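Local coordinates for thioredoxin-like protein (Klebsiella pneumoniae subsp. pneumoniae MGH 78578, PDB 3TY1) that is of unestablished function but probably binds carbohydrate and may act on aldoses, with a supersandwich fold like that of galactose mutarotases, at residues N97-N102 with I132-G137; G137-T142 with V165-F170; N262-A267 with L295-L300; Q272-V277 with Q363-I368. All blocks are in the same frame, centred on the assembly; numbering follows the deposited sequence. Where two conformers were deposited one is given.

Contact 1: residues N97-N102 with I132-G137. With SO4 (sulfate ion), chain L.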
loop_
_atom_site.group_PDB
_atom_site.type_symbol
_atom_site.label_atom_id
_atom_site.label_comp_id
_atom_site.label_asym_id
_atom_site.label_seq_id
_atom_site.Cartn_x
_atom_site.Cartn_y
_atom_site.Cartn_z
ATOM N N ASN A 97 -4.190 -4.093 -2.139
ATOM C CA ASN A 97 -5.219 -3.213 -1.582
ATOM C C ASN A 97 -6.438 -4.113 -1.353
ATOM O O ASN A 97 -7.121 -4.478 -2.308
ATOM C CB ASN A 97 -5.564 -2.050 -2.534
ATOM C CG ASN A 97 -6.626 -1.143 -1.966
ATOM O OD1 ASN A 97 -7.293 -1.485 -0.983
ATOM N ND2 ASN A 97 -6.766 0.050 -2.541
ATOM N N LEU A 98 -6.669 -4.499 -0.107
ATOM C CA LEU A 98 -7.759 -5.429 0.253
ATOM C C LEU A 98 -9.156 -4.905 -0.103
ATOM O O LEU A 98 -10.072 -5.710 -0.403
ATOM C CB LEU A 98 -7.671 -5.841 1.749
ATOM C CG LEU A 98 -6.437 -6.634 2.205
ATOM C CD1 LEU A 98 -6.382 -6.697 3.788
ATOM C CD2 LEU A 98 -6.385 -8.050 1.594
ATOM N N GLU A 99 -9.296 -3.576 -0.132
ATOM C CA GLU A 99 -10.561 -2.937 -0.489
ATOM C C GLU A 99 -10.824 -2.947 -2.001
ATOM O O GLU A 99 -11.972 -2.773 -2.427
ATOM C CB GLU A 99 -10.621 -1.492 0.051
ATOM C CG GLU A 99 -10.908 -1.376 1.567
ATOM C CD GLU A 99 -9.731 -1.714 2.454
ATOM O OE1 GLU A 99 -8.562 -1.715 1.971
ATOM O OE2 GLU A 99 -9.989 -1.963 3.651
ATOM N N SER A 100 -9.786 -3.150 -2.804
ATOM C CA SER A 100 -9.957 -3.126 -4.247
ATOM C C SER A 100 -10.831 -4.313 -4.751
ATOM O O SER A 100 -11.100 -5.293 -4.034
ATOM C CB SER A 100 -8.587 -3.056 -4.963
ATOM O OG SER A 100 -7.927 -4.270 -4.838
ATOM N N ARG A 101 -11.329 -4.170 -5.975
ATOM C CA ARG A 101 -12.274 -5.119 -6.540
ATOM C C ARG A 101 -13.473 -5.341 -5.597
ATOM O O ARG A 101 -13.941 -6.477 -5.415
ATOM C CB ARG A 101 -11.579 -6.445 -6.889
ATOM C CG ARG A 101 -10.382 -6.313 -7.771
ATOM C CD ARG A 101 -9.778 -7.679 -8.087
ATOM N NE ARG A 101 -8.556 -7.549 -8.874
ATOM C CZ ARG A 101 -8.465 -7.612 -10.214
ATOM N NH1 ARG A 101 -9.523 -7.758 -11.007
ATOM N NH2 ARG A 101 -7.286 -7.515 -10.778
ATOM N N ASN A 102 -13.927 -4.262 -4.969
ATOM C CA ASN A 102 -15.091 -4.309 -4.056
ATOM C C ASN A 102 -14.871 -5.299 -2.887
ATOM O O ASN A 102 -15.714 -6.154 -2.618
ATOM C CB ASN A 102 -16.352 -4.702 -4.860
ATOM C CG ASN A 102 -17.643 -4.534 -4.081
ATOM O OD1 ASN A 102 -17.704 -3.728 -3.163
ATOM N ND2 ASN A 102 -18.714 -5.262 -4.503
ATOM N N ILE A 132 -16.065 -1.047 4.315
ATOM C CA ILE A 132 -15.906 -2.295 3.575
ATOM C C ILE A 132 -15.237 -3.305 4.486
ATOM O O ILE A 132 -14.118 -3.092 4.917
ATOM C CB ILE A 132 -15.060 -2.121 2.320
ATOM C CG1 ILE A 132 -15.688 -1.104 1.359
ATOM C CG2 ILE A 132 -14.922 -3.465 1.588
ATOM C CD1 ILE A 132 -14.747 -0.676 0.196
ATOM N N TYR A 133 -15.920 -4.406 4.753
ATOM C CA TYR A 133 -15.332 -5.553 5.413
ATOM C C TYR A 133 -14.790 -6.403 4.304
ATOM O O TYR A 133 -15.554 -6.979 3.554
ATOM C CB TYR A 133 -16.399 -6.324 6.185
ATOM C CG TYR A 133 -16.829 -5.608 7.434
ATOM C CD1 TYR A 133 -16.120 -5.766 8.613
ATOM C CD2 TYR A 133 -17.945 -4.764 7.428
ATOM C CE1 TYR A 133 -16.497 -5.113 9.774
ATOM C CE2 TYR A 133 -18.348 -4.106 8.578
ATOM C CZ TYR A 133 -17.619 -4.277 9.746
ATOM O OH TYR A 133 -18.002 -3.634 10.879
ATOM N N THR A 134 -13.472 -6.477 4.207
ATOM C CA THR A 134 -12.804 -7.118 3.094
ATOM C C THR A 134 -12.710 -8.632 3.283
ATOM O O THR A 134 -12.735 -9.128 4.404
ATOM C CB THR A 134 -11.432 -6.484 2.878
ATOM O OG1 THR A 134 -10.671 -6.590 4.090
ATOM C CG2 THR A 134 -11.608 -4.989 2.493
ATOM N N LEU A 135 -12.599 -9.340 2.162
ATOM C CA LEU A 135 -12.589 -10.790 2.129
ATOM C C LEU A 135 -11.599 -11.419 3.114
ATOM O O LEU A 135 -10.368 -11.270 2.984
ATOM C CB LEU A 135 -12.248 -11.297 0.708
ATOM C CG LEU A 135 -12.155 -12.821 0.511
ATOM C CD1 LEU A 135 -13.468 -13.539 0.866
ATOM C CD2 LEU A 135 -11.800 -13.128 -0.954
ATOM N N HIS A 136 -12.138 -12.154 4.064
ATOM C CA HIS A 136 -11.340 -12.992 4.985
ATOM C C HIS A 136 -10.426 -12.273 5.948
ATOM O O HIS A 136 -9.465 -12.864 6.452
ATOM C CB HIS A 136 -10.573 -14.106 4.205
ATOM C CG HIS A 136 -11.481 -15.148 3.651
ATOM N ND1 HIS A 136 -12.599 -15.576 4.331
ATOM C CD2 HIS A 136 -11.426 -15.884 2.507
ATOM C CE1 HIS A 136 -13.210 -16.510 3.628
ATOM N NE2 HIS A 136 -12.517 -16.727 2.524
ATOM N N GLY A 137 -10.744 -11.027 6.257
ATOM C CA GLY A 137 -10.039 -10.312 7.293
ATOM C C GLY A 137 -8.601 -9.960 6.962
ATOM O O GLY A 137 -8.175 -9.926 5.764
HETATM S S SO4 L . -12.968 -18.554 -0.842
HETATM O O1 SO4 L . -11.875 -18.829 -1.780
HETATM O O2 SO4 L . -13.938 -19.671 -0.839
HETATM O O3 SO4 L . -12.453 -18.364 0.517
HETATM O O4 SO4 L . -13.629 -17.317 -1.263
HETATM O O HOH W 1 -12.221 -1.332 4.956
HETATM O O HOH W 2 -9.337 -4.322 5.125
#
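T134 packs its methyl group against the turn at L98 and E99, and this is the dense part of the contact. CG2 of T134 sits 3.4 Å from L98 O, while CB of L98 lies 3.9 Å from T134 OG1. In the conformer given, one of two, the carboxylate arm of E99, bent at chi2 (75°), folds back over the same methyl, with OE2 3.6 Å from T134 CG2; nearer the backbone, CG of E99 meets I132 CD1 at 4.1 Å. No direct hydrogen bond joins the two segments. On the looser side two waters do that work for this conformer: one donates to E99 OE2 and I132 O, the other to E99 OE2 and T134 OG1. The type I turn N97-S100 is held from within, because N97 O accepts from the backbone N of S100 and, in the carbonyl plane, from S100 OG at 2.7 Å. N97 OD1 accepts a weak capping bond from E99 N. Within the type II turn T134-G137, H136 donates from NE2 to sulfate O3 (2.6 Å), and H211 NE2 binds the same ion; R101 forms a salt bridge with E120 of the second subunit. A threonine methyl, roofed perhaps by a hydrated carboxylate, thus joins these turns beside a subunit interface; the sulfate, probably from the crystallisation liquor, may mark a pocket like the sugar site of mutarotase relatives.

Contact 2: residues G137-T142 with V165-F170; sequences GKAGNT and VKESTF
With chi1 at -60°, T142 turns CG2 anti to its own N and toward strand 165-169, while V165 (chi1 -178°) swings CG1 forward to meet it. The two side chains pass at a slant, CG1 of V165 lying 3.7 Å from T142 CB, and the T142 methyl continues to K166 O at 3.4 Å. A139 adds its carbonyl oxygen, 3.8 Å from V165 CG1. The same T142 torsion puts OG1 beside the backbone N, from where it donates to K138 O at 2.6 Å, above the carbonyl plane; N141 N reaches that oxygen from the opposite face, closing the 3-10 turn. E167 extends past CG until OE2 is 4.1 Å from A139 CB. Two waters span the segments: one accepts from K138 N and lies near E167 OE1, though other acceptors may compete for its protons; the other donates to T142 OG1 and K166 O. The E167 carboxylate is held by the backbone N atoms of Y119 and E120, and K138 NZ pairs with E108 of the third subunit. With no direct hydrogen bond, the contact depends on methyl packing and water, while amide N-H groups around the buried E167 carboxylate would probably favour its charged form.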
loop_
_atom_site.group_PDB
_atom_site.type_symbol
_atom_site.label_atom_id
_atom_site.label_comp_id
_atom_site.label_asym_id
_atom_site.label_seq_id
_atom_site.Cartn_x
_atom_site.Cartn_y
_atom_site.Cartn_z
ATOM N N GLY A 137 -10.744 -11.027 6.257
ATOM C CA GLY A 137 -10.039 -10.312 7.293
ATOM C C GLY A 137 -8.601 -9.960 6.962
ATOM O O GLY A 137 -8.175 -9.926 5.764
ATOM N N LYS A 138 -7.852 -9.688 8.018
ATOM C CA LYS A 138 -6.496 -9.115 7.873
ATOM C C LYS A 138 -5.319 -9.947 8.314
ATOM O O LYS A 138 -4.194 -9.615 7.911
ATOM C CB LYS A 138 -6.424 -7.728 8.555
ATOM C CG LYS A 138 -7.210 -6.644 7.775
ATOM C CD LYS A 138 -6.928 -5.229 8.284
ATOM C CE LYS A 138 -5.582 -4.648 7.767
ATOM N NZ LYS A 138 -5.222 -3.334 8.431
ATOM N N ALA A 139 -5.532 -11.015 9.094
ATOM C CA ALA A 139 -4.400 -11.768 9.678
ATOM C C ALA A 139 -3.476 -12.276 8.599
ATOM O O ALA A 139 -2.235 -12.163 8.694
ATOM C CB ALA A 139 -4.879 -12.945 10.584
ATOM N N GLY A 140 -4.072 -12.825 7.558
ATOM C CA GLY A 140 -3.302 -13.396 6.464
ATOM C C GLY A 140 -2.443 -12.427 5.648
ATOM O O GLY A 140 -1.526 -12.864 4.924
ATOM N N ASN A 141 -2.760 -11.135 5.718
ATOM C CA ASN A 141 -1.983 -10.092 5.044
ATOM C C ASN A 141 -1.309 -9.134 6.022
ATOM O O ASN A 141 -1.033 -8.000 5.685
ATOM C CB ASN A 141 -2.854 -9.385 4.019
ATOM C CG ASN A 141 -3.013 -10.186 2.748
ATOM O OD1 ASN A 141 -2.167 -10.122 1.885
ATOM N ND2 ASN A 141 -4.106 -10.926 2.617
ATOM N N THR A 142 -1.002 -9.626 7.228
ATOM C CA THR A 142 -0.326 -8.852 8.262
ATOM C C THR A 142 1.042 -9.480 8.544
ATOM O O THR A 142 1.104 -10.633 8.909
ATOM C CB THR A 142 -1.147 -8.838 9.579
ATOM O OG1 THR A 142 -2.424 -8.243 9.304
ATOM C CG2 THR A 142 -0.401 -8.073 10.704
ATOM N N VAL A 165 0.970 -11.975 15.338
ATOM C CA VAL A 165 0.286 -11.227 14.275
ATOM C C VAL A 165 -0.731 -10.306 14.941
ATOM O O VAL A 165 -1.659 -10.748 15.630
ATOM C CB VAL A 165 -0.373 -12.189 13.313
ATOM C CG1 VAL A 165 -1.046 -11.423 12.184
ATOM C CG2 VAL A 165 0.677 -13.141 12.728
ATOM N N LYS A 166 -0.533 -9.011 14.783
ATOM C CA LYS A 166 -1.296 -8.023 15.519
ATOM C C LYS A 166 -2.337 -7.322 14.680
ATOM O O LYS A 166 -2.089 -6.996 13.511
ATOM C CB LYS A 166 -0.374 -6.970 16.104
ATOM C CG LYS A 166 0.684 -7.459 17.074
ATOM C CD LYS A 166 1.412 -6.209 17.640
ATOM C CE LYS A 166 2.365 -6.505 18.770
ATOM N NZ LYS A 166 2.949 -5.211 19.272
ATOM N N GLU A 167 -3.494 -7.075 15.293
ATOM C CA GLU A 167 -4.589 -6.327 14.690
ATOM C C GLU A 167 -4.938 -5.250 15.732
ATOM O O GLU A 167 -5.928 -5.389 16.438
ATOM C CB GLU A 167 -5.787 -7.242 14.382
ATOM C CG GLU A 167 -5.456 -8.378 13.343
ATOM C CD GLU A 167 -6.613 -9.330 13.087
ATOM O OE1 GLU A 167 -7.616 -8.903 12.482
ATOM O OE2 GLU A 167 -6.524 -10.528 13.458
ATOM N N SER A 168 -4.062 -4.238 15.814
ATOM C CA SER A 168 -4.074 -3.122 16.771
ATOM C C SER A 168 -4.440 -1.830 16.068
ATOM O O SER A 168 -3.740 -1.403 15.141
ATOM C CB SER A 168 -2.681 -2.988 17.373
ATOM O OG SER A 168 -2.314 -4.213 18.003
ATOM N N THR A 169 -5.543 -1.211 16.492
ATOM C CA THR A 169 -6.041 0.011 15.873
ATOM C C THR A 169 -6.584 0.901 16.953
ATOM O O THR A 169 -7.449 0.460 17.707
ATOM C CB THR A 169 -7.170 -0.323 14.867
ATOM O OG1 THR A 169 -6.659 -1.265 13.906
ATOM C CG2 THR A 169 -7.703 0.951 14.112
ATOM N N PHE A 170 -6.065 2.122 17.067
ATOM C CA PHE A 170 -6.570 3.066 18.091
ATOM C C PHE A 170 -8.079 3.276 17.937
ATOM O O PHE A 170 -8.572 3.405 16.838
ATOM C CB PHE A 170 -5.808 4.383 18.023
ATOM C CG PHE A 170 -6.234 5.409 19.064
ATOM C CD1 PHE A 170 -6.082 5.156 20.423
ATOM C CD2 PHE A 170 -6.730 6.650 18.668
ATOM C CE1 PHE A 170 -6.432 6.097 21.352
ATOM C CE2 PHE A 170 -7.101 7.603 19.605
ATOM C CZ PHE A 170 -6.938 7.326 20.952
HETATM O O HOH W 3 -9.521 -9.225 10.344
HETATM O O HOH W 4 -3.264 -6.529 11.034
#

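Contact 3: residues N262-A267 with L295-L300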
loop_
_atom_site.group_PDB
_atom_site.type_symbol
_atom_site.label_atom_id
_atom_site.label_comp_id
_atom_site.label_asym_id
_atom_site.label_seq_id
_atom_site.Cartn_x
_atom_site.Cartn_y
_atom_site.Cartn_z
ATOM N N ASN A 262 -22.048 -26.071 3.989
ATOM C CA ASN A 262 -21.962 -25.731 5.391
ATOM C C ASN A 262 -22.280 -26.940 6.229
ATOM O O ASN A 262 -23.375 -27.479 6.106
ATOM C CB ASN A 262 -22.927 -24.614 5.696
ATOM C CG ASN A 262 -22.577 -23.333 4.982
ATOM O OD1 ASN A 262 -21.399 -22.961 4.874
ATOM N ND2 ASN A 262 -23.611 -22.619 4.524
ATOM N N ILE A 263 -21.358 -27.303 7.114
ATOM C CA ILE A 263 -21.425 -28.524 7.909
ATOM C C ILE A 263 -21.484 -28.253 9.409
ATOM O O ILE A 263 -20.844 -27.324 9.907
ATOM C CB ILE A 263 -20.194 -29.426 7.636
ATOM C CG1 ILE A 263 -20.270 -30.004 6.210
ATOM C CG2 ILE A 263 -20.083 -30.571 8.735
ATOM C CD1 ILE A 263 -18.949 -30.515 5.608
ATOM N N GLN A 264 -22.310 -29.055 10.096
ATOM C CA GLN A 264 -22.327 -29.093 11.555
ATOM C C GLN A 264 -21.665 -30.416 11.936
ATOM O O GLN A 264 -22.259 -31.506 11.801
ATOM C CB GLN A 264 -23.730 -28.935 12.140
ATOM C CG GLN A 264 -23.887 -27.630 12.931
ATOM C CD GLN A 264 -22.921 -27.547 14.126
ATOM O OE1 GLN A 264 -22.515 -28.573 14.696
ATOM N NE2 GLN A 264 -22.554 -26.324 14.504
ATOM N N PRO A 265 -20.407 -30.356 12.386
ATOM C CA PRO A 265 -19.689 -31.617 12.669
ATOM C C PRO A 265 -20.089 -32.302 13.979
ATOM O O PRO A 265 -20.594 -31.647 14.859
ATOM C CB PRO A 265 -18.239 -31.162 12.776
ATOM C CG PRO A 265 -18.345 -29.784 13.286
ATOM C CD PRO A 265 -19.527 -29.200 12.587
ATOM N N LEU A 266 -19.880 -33.617 14.055
ATOM C CA LEU A 266 -20.002 -34.392 15.309
ATOM C C LEU A 266 -18.600 -34.489 15.910
ATOM O O LEU A 266 -17.599 -34.357 15.196
ATOM C CB LEU A 266 -20.539 -35.781 15.026
ATOM C CG LEU A 266 -21.988 -35.823 14.558
ATOM C CD1 LEU A 266 -22.265 -37.179 13.924
ATOM C CD2 LEU A 266 -22.935 -35.506 15.742
ATOM N N ALA A 267 -18.524 -34.667 17.215
ATOM C CA ALA A 267 -17.234 -34.737 17.935
ATOM C C ALA A 267 -17.219 -35.946 18.855
ATOM O O ALA A 267 -18.262 -36.417 19.224
ATOM C CB ALA A 267 -17.033 -33.474 18.770
ATOM N N LEU A 295 -13.753 -24.309 17.376
ATOM C CA LEU A 295 -14.117 -24.153 15.970
ATOM C C LEU A 295 -15.388 -25.014 15.756
ATOM O O LEU A 295 -15.323 -26.148 15.289
ATOM C CB LEU A 295 -12.930 -24.544 15.068
ATOM C CG LEU A 295 -11.656 -23.722 15.198
ATOM C CD1 LEU A 295 -10.493 -24.395 14.423
ATOM C CD2 LEU A 295 -11.833 -22.221 14.724
ATOM N N PRO A 296 -16.553 -24.478 16.135
ATOM C CA PRO A 296 -17.767 -25.309 16.090
ATOM C C PRO A 296 -18.346 -25.705 14.757
ATOM O O PRO A 296 -19.146 -26.652 14.729
ATOM C CB PRO A 296 -18.796 -24.497 16.915
ATOM C CG PRO A 296 -18.068 -23.348 17.458
ATOM C CD PRO A 296 -16.870 -23.131 16.617
ATOM N N VAL A 297 -17.980 -25.015 13.672
ATOM C CA VAL A 297 -18.539 -25.256 12.351
ATOM C C VAL A 297 -17.468 -25.617 11.353
ATOM O O VAL A 297 -16.281 -25.460 11.633
ATOM C CB VAL A 297 -19.402 -24.068 11.844
ATOM C CG1 VAL A 297 -20.616 -23.887 12.818
ATOM C CG2 VAL A 297 -18.593 -22.787 11.662
ATOM N N LEU A 298 -17.912 -26.161 10.226
ATOM C CA LEU A 298 -17.010 -26.615 9.170
ATOM C C LEU A 298 -17.549 -26.230 7.800
ATOM O O LEU A 298 -18.730 -26.400 7.522
ATOM C CB LEU A 298 -16.829 -28.130 9.275
ATOM C CG LEU A 298 -15.893 -28.847 8.293
ATOM C CD1 LEU A 298 -14.486 -28.370 8.499
ATOM C CD2 LEU A 298 -15.970 -30.359 8.581
ATOM N N THR A 299 -16.674 -25.713 6.950
ATOM C CA THR A 299 -17.017 -25.384 5.563
ATOM C C THR A 299 -16.212 -26.275 4.645
ATOM O O THR A 299 -14.999 -26.482 4.863
ATOM C CB THR A 299 -16.701 -23.891 5.253
ATOM O OG1 THR A 299 -17.493 -23.054 6.094
ATOM C CG2 THR A 299 -16.955 -23.537 3.760
ATOM N N LEU A 300 -16.887 -26.800 3.629
ATOM C CA LEU A 300 -16.280 -27.629 2.598
ATOM C C LEU A 300 -16.356 -26.802 1.313
ATOM O O LEU A 300 -17.444 -26.474 0.850
ATOM C CB LEU A 300 -17.089 -28.925 2.451
ATOM C CG LEU A 300 -16.677 -29.896 1.331
ATOM C CD1 LEU A 300 -15.207 -30.368 1.461
ATOM C CD2 LEU A 300 -17.634 -31.087 1.253
HETATM O O HOH W 5 -19.116 -21.426 4.494
HETATM O O HOH W 6 -20.220 -27.976 16.585
#
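I263 and L298 form the apolar centre, standing next to each other on the face of the sheet they share, CB to CB 4.0 Å. CG2 of I263, anti to its backbone N, touches L298 CD2 as well as CB, whereas I263 CD1 reaches two residues along, to L300 CB at 4.0 Å. P265 flanks this patch, its CD 4.4 Å from L298 CB and 3.4 Å from P296 O. Beneath these side chains I263 and L298 are an antiparallel hydrogen-bonded pair: I263 N donates to L298 O at 2.8 Å, and L298 N returns a longer bond of 3.2 Å to I263 O. N262 and T299 lie on the other face. This non-hydrogen-bonded pair runs alongside with N262 OD1 and T299 OG1 4.1 Å apart, joined through a water and not directly. At the other end Q264, bent at chi2 in the conformer given, one of two, lays NE2 over V297 CG1 at 3.5 Å, and in that conformer its OE1 and P296 O appear to share a second water. The short strand axes run at 141°, skewed antiparallel; P265, without an amide hydrogen, cannot donate a further backbone bond. Strand 259-265 is hemmed on its other edge by strand 231-234, and strand 297-304 by strand 311-318, in the curled mixed sheet. F225 and I229 of strand 224-229 cover I263, with F225 also touching L298 and L300, so the apolar face packs onto strand 224-229, outermost in the ten-stranded sheet of this chain.

Contact 4: residues Q272-V277 with Q363-I368; sequences QTLAAV and QKIAKI
L274 and I365 carry the apolar packing between strand 272-277 and helix 363-368. CB of L274 rests 4.2 Å from I365 CG1, and the leucine, whose CG stands anti to its backbone N (chi1 -169°), sends CD2 across the base of K364, 4.2 Å from both CB and CG. These two side chains cross at about a right angle, so the aliphatic root of the lysine makes the contact while NZ lies well clear of the leucine.

Methyl-to-backbone contacts form the second kind. I365 CD1 approaches L274 O at 3.6 Å and also lies over A275 CA, while I368 CD1 comes within 4.2 Å of Q272 O. Hydrogen bonding across the pair is absent, and L274 O, buried under I365, has no polar partner in the model. The polar ends turn elsewhere: T273 OG1 to L266 O, and Q272 NE2 to D291 and N270 O.

The axes of 272-277 and 363-368 approach to 8.7 Å at 131°, so the helical segment lies aslant the strand. Beneath it strand 272-278 runs between strands 285-291 and 224-229; I365 and I368 reach past it to P228, and V361, one helical turn before I365, covers L274 and A276.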
loop_
_atom_site.group_PDB
_atom_site.type_symbol
_atom_site.label_atom_id
_atom_site.label_comp_id
_atom_site.label_asym_id
_atom_site.label_seq_id
_atom_site.Cartn_x
_atom_site.Cartn_y
_atom_site.Cartn_z
ATOM N N GLN A 272 -13.243 -33.507 20.187
ATOM C CA GLN A 272 -12.345 -33.535 19.068
ATOM C C GLN A 272 -13.105 -34.141 17.900
ATOM O O GLN A 272 -13.892 -35.098 18.080
ATOM C CB GLN A 272 -11.111 -34.385 19.368
ATOM C CG GLN A 272 -10.276 -33.943 20.577
ATOM C CD GLN A 272 -9.917 -32.480 20.532
ATOM O OE1 GLN A 272 -9.173 -32.039 19.649
ATOM N NE2 GLN A 272 -10.456 -31.710 21.486
ATOM N N THR A 273 -12.877 -33.585 16.710
ATOM C CA THR A 273 -13.413 -34.147 15.490
ATOM C C THR A 273 -12.285 -34.271 14.456
ATOM O O THR A 273 -11.174 -33.807 14.699
ATOM C CB THR A 273 -14.591 -33.327 14.962
ATOM O OG1 THR A 273 -15.287 -34.095 13.972
ATOM C CG2 THR A 273 -14.119 -32.005 14.378
ATOM N N LEU A 274 -12.585 -34.910 13.326
ATOM C CA LEU A 274 -11.575 -35.244 12.322
ATOM C C LEU A 274 -12.233 -35.164 10.966
ATOM O O LEU A 274 -13.307 -35.735 10.772
ATOM C CB LEU A 274 -11.029 -36.662 12.589
ATOM C CG LEU A 274 -9.811 -37.230 11.896
ATOM C CD1 LEU A 274 -8.590 -36.366 12.170
ATOM C CD2 LEU A 274 -9.550 -38.675 12.334
ATOM N N ALA A 275 -11.600 -34.449 10.047
ATOM C CA ALA A 275 -12.045 -34.350 8.665
ATOM C C ALA A 275 -10.864 -34.633 7.751
ATOM O O ALA A 275 -9.687 -34.348 8.105
ATOM C CB ALA A 275 -12.612 -32.961 8.403
ATOM N N ALA A 276 -11.150 -35.140 6.567
ATOM C CA ALA A 276 -10.060 -35.541 5.663
ATOM C C ALA A 276 -10.470 -35.558 4.181
ATOM O O ALA A 276 -11.659 -35.695 3.853
ATOM C CB ALA A 276 -9.550 -36.936 6.088
ATOM N N VAL A 277 -9.480 -35.374 3.315
ATOM C CA VAL A 277 -9.609 -35.588 1.903
ATOM C C VAL A 277 -8.647 -36.719 1.561
ATOM O O VAL A 277 -7.501 -36.746 2.004
ATOM C CB VAL A 277 -9.373 -34.339 1.053
ATOM C CG1 VAL A 277 -8.026 -33.662 1.372
ATOM C CG2 VAL A 277 -9.437 -34.721 -0.438
ATOM N N GLN A 363 -11.890 -45.175 9.821
ATOM C CA GLN A 363 -12.436 -45.956 10.955
ATOM C C GLN A 363 -12.731 -45.062 12.177
ATOM O O GLN A 363 -13.762 -45.235 12.842
ATOM C CB GLN A 363 -11.475 -47.104 11.374
ATOM C CG GLN A 363 -11.769 -48.524 10.822
ATOM C CD GLN A 363 -11.152 -48.868 9.438
ATOM O OE1 GLN A 363 -11.519 -48.287 8.396
ATOM N NE2 GLN A 363 -10.245 -49.867 9.430
ATOM N N LYS A 364 -11.844 -44.109 12.479
ATOM C CA LYS A 364 -12.089 -43.161 13.581
ATOM C C LYS A 364 -13.300 -42.280 13.279
ATOM O O LYS A 364 -14.131 -42.040 14.153
ATOM C CB LYS A 364 -10.861 -42.300 13.885
ATOM C CG LYS A 364 -10.975 -41.430 15.141
ATOM C CD LYS A 364 -11.044 -42.229 16.474
ATOM C CE LYS A 364 -11.664 -41.386 17.610
ATOM N NZ LYS A 364 -11.989 -42.180 18.852
ATOM N N ILE A 365 -13.412 -41.834 12.033
ATOM C CA ILE A 365 -14.533 -40.991 11.591
ATOM C C ILE A 365 -15.854 -41.782 11.700
ATOM O O ILE A 365 -16.840 -41.290 12.277
ATOM C CB ILE A 365 -14.290 -40.406 10.162
ATOM C CG1 ILE A 365 -13.218 -39.298 10.227
ATOM C CG2 ILE A 365 -15.579 -39.883 9.601
ATOM C CD1 ILE A 365 -12.784 -38.711 8.885
ATOM N N ALA A 366 -15.830 -43.026 11.221
ATOM C CA ALA A 366 -17.005 -43.930 11.307
ATOM C C ALA A 366 -17.425 -44.206 12.758
ATOM O O ALA A 366 -18.598 -44.386 13.039
ATOM C CB ALA A 366 -16.746 -45.237 10.545
ATOM N N LYS A 367 -16.468 -44.255 13.675
ATOM C CA LYS A 367 -16.753 -44.425 15.103
ATOM C C LYS A 367 -17.432 -43.179 15.708
ATOM O O LYS A 367 -18.361 -43.306 16.488
ATOM C CB LYS A 367 -15.471 -44.754 15.879
ATOM C CG LYS A 367 -15.682 -44.989 17.366
ATOM C CD LYS A 367 -14.469 -45.611 18.032
ATOM C CE LYS A 367 -14.767 -45.984 19.481
ATOM N NZ LYS A 367 -13.562 -46.589 20.113
ATOM N N ILE A 368 -16.960 -41.986 15.361
ATOM C CA ILE A 368 -17.557 -40.721 15.845
ATOM C C ILE A 368 -18.968 -40.543 15.258
ATOM O O ILE A 368 -19.892 -40.136 15.963
ATOM C CB ILE A 368 -16.678 -39.490 15.507
ATOM C CG1 ILE A 368 -15.330 -39.577 16.240
ATOM C CG2 ILE A 368 -17.367 -38.190 15.942
ATOM C CD1 ILE A 368 -14.325 -38.535 15.785
#

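In the fold
From the N terminus, contact 1 closes an excursion that ends in the hairpin of strands 126-128 and 131-133. The chain passes straight through G137 into contact 2, which ties the following loop to strand 159-169 of the ten-stranded sheet; L98 touches K138 and N141, and both contacts reach the third subunit. Contacts 3 and 4 lie farther along and cross: 272-277 falls between the halves of contact 3, and 363-368 follows both. Contact 3 joins two strands of the mixed sheet, contact 4 brings a late helix onto the ten-stranded sheet, and A267 touches Q272 and I368 where they meet. Contacts 1 and 4 have centres about 35 Å apart.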